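Local coordinates for signal recognition particle 54 kDa protein (Aeropyrum pernix, PDB 7EPK), which belongs to the SRP54 family of the signal recognition particle, combining a helical bundle, a P-loop-type GTPase domain and a signal peptide binding domain, at residues Trp97-Val102 against Glu212-Ile217; Ile217-Gly222 against Ile241-Met246. All blocks are in the same frame, centred on the assembly; numbering follows the deposited sequence.

Interaction 1 of 2, residues Trp97-Val102 against Glu212-Ile217; sequences WIVLLV and EVALVI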
# COMPACT_ATOMS: atom_id res chain seq x y z
N TRP A 97 -17.04 17.47 3.44
CA TRP A 97 -16.83 16.14 4.08
C TRP A 97 -16.93 16.26 5.60
O TRP A 97 -15.93 16.73 6.22
CB TRP A 97 -15.48 15.55 3.66
CG TRP A 97 -15.35 14.10 4.02
CD1 TRP A 97 -14.59 13.55 5.01
CD2 TRP A 97 -16.04 13.03 3.37
NE1 TRP A 97 -14.72 12.18 4.99
CE2 TRP A 97 -15.61 11.84 3.99
CE3 TRP A 97 -16.94 12.95 2.31
CZ2 TRP A 97 -16.11 10.60 3.62
CZ3 TRP A 97 -17.43 11.72 1.93
CH2 TRP A 97 -17.02 10.57 2.59
N ILE A 98 -18.04 15.77 6.17
CA ILE A 98 -18.31 15.91 7.63
C ILE A 98 -17.82 14.64 8.37
O ILE A 98 -18.34 13.53 8.10
CB ILE A 98 -19.79 16.24 7.90
CG1 ILE A 98 -20.36 17.27 6.90
CG2 ILE A 98 -19.97 16.72 9.33
CD1 ILE A 98 -19.54 18.53 6.77
N VAL A 99 -16.89 14.82 9.30
CA VAL A 99 -16.26 13.72 10.08
C VAL A 99 -16.72 13.77 11.53
O VAL A 99 -16.27 14.68 12.25
CB VAL A 99 -14.73 13.83 10.04
CG1 VAL A 99 -14.09 12.66 10.75
CG2 VAL A 99 -14.21 13.95 8.62
N LEU A 100 -17.52 12.80 11.98
CA LEU A 100 -17.87 12.66 13.41
C LEU A 100 -16.87 11.74 14.10
O LEU A 100 -16.89 10.53 13.85
CB LEU A 100 -19.29 12.11 13.55
CG LEU A 100 -19.78 11.87 14.98
CD1 LEU A 100 -19.76 13.16 15.78
CD2 LEU A 100 -21.17 11.25 15.00
N LEU A 101 -16.07 12.28 15.01
CA LEU A 101 -15.23 11.49 15.95
C LEU A 101 -16.11 10.78 17.01
O LEU A 101 -17.11 11.34 17.47
CB LEU A 101 -14.20 12.44 16.57
CG LEU A 101 -12.92 12.63 15.77
CD1 LEU A 101 -13.17 12.52 14.27
CD2 LEU A 101 -12.24 13.94 16.10
N VAL A 102 -15.78 9.55 17.36
CA VAL A 102 -16.46 8.80 18.46
C VAL A 102 -15.38 7.98 19.14
O VAL A 102 -14.29 7.85 18.56
CB VAL A 102 -17.65 7.95 17.97
CG1 VAL A 102 -18.73 8.79 17.31
CG2 VAL A 102 -17.25 6.82 17.04
N GLU A 212 -18.37 10.42 7.40
CA GLU A 212 -17.36 9.48 7.93
C GLU A 212 -17.44 9.55 9.46
O GLU A 212 -17.08 10.59 10.01
CB GLU A 212 -15.96 9.85 7.40
CG GLU A 212 -14.76 9.06 7.95
CD GLU A 212 -13.35 9.54 7.52
OE1 GLU A 212 -13.25 10.29 6.52
OE2 GLU A 212 -12.32 9.19 8.20
N VAL A 213 -17.93 8.49 10.12
CA VAL A 213 -17.81 8.35 11.59
C VAL A 213 -16.48 7.65 11.88
O VAL A 213 -16.30 6.51 11.44
CB VAL A 213 -19.02 7.61 12.20
CG1 VAL A 213 -18.80 7.33 13.66
CG2 VAL A 213 -20.32 8.36 11.99
N ALA A 214 -15.56 8.31 12.55
CA ALA A 214 -14.24 7.73 12.89
C ALA A 214 -14.27 7.30 14.35
O ALA A 214 -14.57 8.14 15.17
CB ALA A 214 -13.13 8.73 12.65
N LEU A 215 -13.99 6.03 14.62
CA LEU A 215 -13.75 5.52 15.98
C LEU A 215 -12.29 5.79 16.34
O LEU A 215 -11.42 5.31 15.64
CB LEU A 215 -14.02 4.02 16.02
CG LEU A 215 -13.74 3.38 17.38
CD1 LEU A 215 -14.59 4.02 18.48
CD2 LEU A 215 -13.99 1.89 17.32
N VAL A 216 -12.05 6.57 17.39
CA VAL A 216 -10.67 6.86 17.85
C VAL A 216 -10.39 5.94 19.03
O VAL A 216 -11.17 5.96 20.00
CB VAL A 216 -10.50 8.35 18.18
CG1 VAL A 216 -9.18 8.61 18.86
CG2 VAL A 216 -10.64 9.20 16.93
N ILE A 217 -9.36 5.11 18.90
CA ILE A 217 -8.98 4.05 19.89
C ILE A 217 -7.49 4.20 20.16
O ILE A 217 -6.73 4.62 19.24
CB ILE A 217 -9.32 2.63 19.41
CG1 ILE A 217 -8.63 2.27 18.10
CG2 ILE A 217 -10.82 2.44 19.32
CD1 ILE A 217 -8.99 0.90 17.54

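Interaction 2 of 2, residues Ile217-Gly222 against Ile241-Met246; sequences IDASIG and IIVTKM. With GDP (guanosine-5'-diphosphate), chain B.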
# COMPACT_ATOMS: atom_id res chain seq x y z
N ILE A 217 -9.36 5.11 18.90
CA ILE A 217 -8.98 4.05 19.89
C ILE A 217 -7.49 4.20 20.16
O ILE A 217 -6.73 4.62 19.24
CB ILE A 217 -9.32 2.63 19.41
CG1 ILE A 217 -8.63 2.27 18.10
CG2 ILE A 217 -10.82 2.44 19.32
CD1 ILE A 217 -8.99 0.90 17.54
N ASP A 218 -7.11 3.88 21.40
CA ASP A 218 -5.70 3.81 21.84
C ASP A 218 -5.16 2.40 21.51
O ASP A 218 -5.95 1.42 21.49
CB ASP A 218 -5.60 4.33 23.28
CG ASP A 218 -5.20 3.35 24.38
OD1 ASP A 218 -6.02 2.46 24.72
OD2 ASP A 218 -4.08 3.51 24.92
N ALA A 219 -3.86 2.29 21.23
CA ALA A 219 -3.13 1.00 21.10
C ALA A 219 -2.89 0.38 22.49
O ALA A 219 -1.71 0.19 22.85
CB ALA A 219 -1.82 1.23 20.39
N SER A 220 -3.95 0.11 23.26
CA SER A 220 -3.84 -0.47 24.63
C SER A 220 -5.09 -1.26 24.98
O SER A 220 -5.33 -1.45 26.17
CB SER A 220 -3.56 0.59 25.69
OG SER A 220 -2.43 1.38 25.35
N ILE A 221 -5.84 -1.73 23.98
CA ILE A 221 -7.04 -2.60 24.21
C ILE A 221 -7.01 -3.75 23.19
O ILE A 221 -7.95 -3.91 22.39
CB ILE A 221 -8.35 -1.76 24.24
CG1 ILE A 221 -8.94 -1.38 22.88
CG2 ILE A 221 -8.16 -0.54 25.15
CD1 ILE A 221 -8.05 -0.52 22.00
N GLY A 222 -5.97 -4.57 23.26
CA GLY A 222 -5.81 -5.73 22.37
C GLY A 222 -7.06 -6.57 22.39
O GLY A 222 -7.68 -6.75 21.32
N ILE A 241 -11.23 3.96 11.38
CA ILE A 241 -10.56 3.73 12.69
C ILE A 241 -9.25 4.49 12.69
O ILE A 241 -8.52 4.44 11.69
CB ILE A 241 -10.35 2.24 13.02
CG1 ILE A 241 -11.69 1.54 13.27
CG2 ILE A 241 -9.39 2.08 14.20
CD1 ILE A 241 -11.61 0.05 13.39
N ILE A 242 -8.99 5.19 13.78
CA ILE A 242 -7.74 5.97 13.98
C ILE A 242 -7.15 5.41 15.26
O ILE A 242 -7.90 5.30 16.23
CB ILE A 242 -8.02 7.48 14.05
CG1 ILE A 242 -8.67 7.99 12.75
CG2 ILE A 242 -6.74 8.22 14.38
CD1 ILE A 242 -9.05 9.46 12.75
N VAL A 243 -5.88 5.02 15.23
CA VAL A 243 -5.24 4.35 16.39
C VAL A 243 -4.19 5.29 16.98
O VAL A 243 -3.23 5.64 16.24
CB VAL A 243 -4.67 2.97 16.00
CG1 VAL A 243 -4.03 2.28 17.19
CG2 VAL A 243 -5.74 2.07 15.41
N THR A 244 -4.39 5.67 18.25
CA THR A 244 -3.56 6.64 19.01
C THR A 244 -2.57 5.91 19.93
O THR A 244 -2.84 4.75 20.28
CB THR A 244 -4.46 7.55 19.85
OG1 THR A 244 -5.19 6.70 20.73
CG2 THR A 244 -5.39 8.39 19.00
N LYS A 245 -1.49 6.59 20.34
CA LYS A 245 -0.50 6.11 21.34
C LYS A 245 0.27 4.91 20.76
O LYS A 245 0.32 3.83 21.40
CB LYS A 245 -1.21 5.80 22.66
CG LYS A 245 -1.92 7.00 23.29
CD LYS A 245 -2.43 6.72 24.68
CE LYS A 245 -2.65 7.97 25.50
NZ LYS A 245 -3.79 8.75 24.98
N MET A 246 0.86 5.12 19.58
CA MET A 246 1.84 4.22 18.92
C MET A 246 3.24 4.82 19.11
O MET A 246 3.95 4.99 18.10
CB MET A 246 1.52 4.09 17.43
CG MET A 246 0.21 3.35 17.18
SD MET A 246 0.47 1.57 17.29
CE MET A 246 -1.07 0.98 16.60
PB GDP B . -10.03 12.46 24.70
O1B GDP B . -10.68 12.42 26.07
O2B GDP B . -10.39 11.22 23.90
O3B GDP B . -10.24 13.74 23.91
O3A GDP B . -8.43 12.40 24.87
PA GDP B . -7.43 13.68 24.79
O1A GDP B . -7.90 14.63 25.88
O2A GDP B . -7.17 14.12 23.37
O5' GDP B . -6.00 13.13 25.25
C5' GDP B . -5.84 12.24 26.37
C4' GDP B . -4.35 11.98 26.53
O4' GDP B . -3.89 11.23 25.40
C3' GDP B . -3.56 13.29 26.52
O3' GDP B . -2.61 13.27 27.58
C2' GDP B . -2.90 13.35 25.15
O2' GDP B . -1.68 14.10 25.20
C1' GDP B . -2.73 11.86 24.81
N9 GDP B . -2.56 11.42 23.38
C8 GDP B . -3.43 11.52 22.36
N7 GDP B . -2.95 10.98 21.21
C5 GDP B . -1.74 10.49 21.50
C6 GDP B . -0.69 9.80 20.75
O6 GDP B . -0.84 9.55 19.54
N1 GDP B . 0.44 9.47 21.39
C2 GDP B . 0.63 9.75 22.69
N2 GDP B . 1.79 9.37 23.28
N3 GDP B . -0.30 10.39 23.45
C4 GDP B . -1.48 10.78 22.91

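Interaction 1 of 2, residues Trp97-Val102 against Glu212-Ile217
Trp97 and Glu212 meet at the start of two parallel strands, where the indole nitrogen NE1 donates to Glu212 OE1 at 2.8 Å. The bond is nearly straight (172°), lies close to the ring plane and uses the anti side of the carboxylate, whose plane is turned 58° from that of the indole. Glu212 reaches this edge because its chain runs fully extended from the backbone; its CB, 3.6 Å from Trp97 NE1, stands off the ring plane beside the same edge. OE1 is also salt-bridged to Lys267 and OE2 is hydrogen-bonded to Ser240, which would fix the carboxylate and probably favour its charged form on this buried face.

Further on, the backbones bond continuously. Leu100 and Val102 each use both N and O, with Leu100 N to Glu212 O at 3.0 Å and Leu100 O accepting from Ala214 N at 2.9 Å. Val102 N reaches Ala214 O, and the run ends with Val216 N on Val102 O (2.8 Å). The closest apolar packing is on the face carrying Leu100, Val102, Val213 and Leu215: the two valines cross at about a right angle, with Val102 CG2 3.8 Å from Val213 CG1, and helix 194-208 covers Leu100 and Val102. On the other face, which also carries Glu212, the apolar contacts of Val99, Leu101, Ala214 and Val216 are longer, Leu101 CD1 standing 4.1 Å from the Ala214 methyl CB. The interior is buried throughout, whereas the solvent side is the Trp97 end, where the partly exposed indole rests on Pro92 and Asp211.

Flanked by strand 180-184 beyond 97-102 and strand 240-244 beyond 212-218, this pair forms the middle of the largely parallel sheet of a P-loop NTPase, as in SRP-type GTPase domains.

Interaction 2 of 2, residues Ile217-Gly222 against Ile241-Met246
Thr244 N donates to Ile217 O at 2.7 Å, and the Thr244 carbonyl O accepts from Ala219 N at 2.8 Å, approached almost straight on. With Ile217 N on Ile242 O (3.0 Å), these bonds carry the parallel pairing to the ends of both strands. Thr244 OG1 also bonds Ile217 O at 3.0 Å and the carbonyl of Ser107 in the likely P-loop. Beyond the strand, Lys245 N binds GDP O6 at 3.1 Å (166°), while the lysine chain lies over the guanine, its CG 3.8 Å from N3 of the base. Beside it, Asp218 OD2 accepts from Ser220 OG, above the carboxylate plane, and lies against Lys245 CD without reaching NZ.

On the face opposite Asp218 and Thr244, Ile217 CD1 meets Ile241 CG2 at 3.6 Å; chi1 of 59° sets CG1 between N and the carbonyl carbon, leaning toward Val243. Just beyond the strand end, Ala219 is the centre of an inverse gamma turn, and its methyl CB packs over both Val243 CG1 and Met246 SD, 3.9 Å from the sulfur.

Thr244-Lys245-Met246, followed by Asp247, which also bonds GDP, matches the TKxD guanine-recognition (G4) motif of GTPases at a strand's C-terminal end.

Interactions 1 and 2 share strand 212-218, which pairs with 97-102 along one edge and with 240-244 along the other. The centres of the two interactions are 14 Å apart. A probable hydrogen bond from Ile242 N to Leu215 O (3.1 Å) joins them directly, and Val216 CG1 packs on Thr244 CG2 at 3.8 Å. Both lead to the nucleotide at the C-terminal ends of the strands. Strand 97-102 runs into the likely P-loop, whose Lys109 and Thr110 bond GDP, whereas 241-246 leads to the guanine side of the site, through Thr244 and Lys245. Between them, the Val216 side chain comes within about 6 Å of GDP (nearest atoms), which puts the end of the shared strand close behind the pocket.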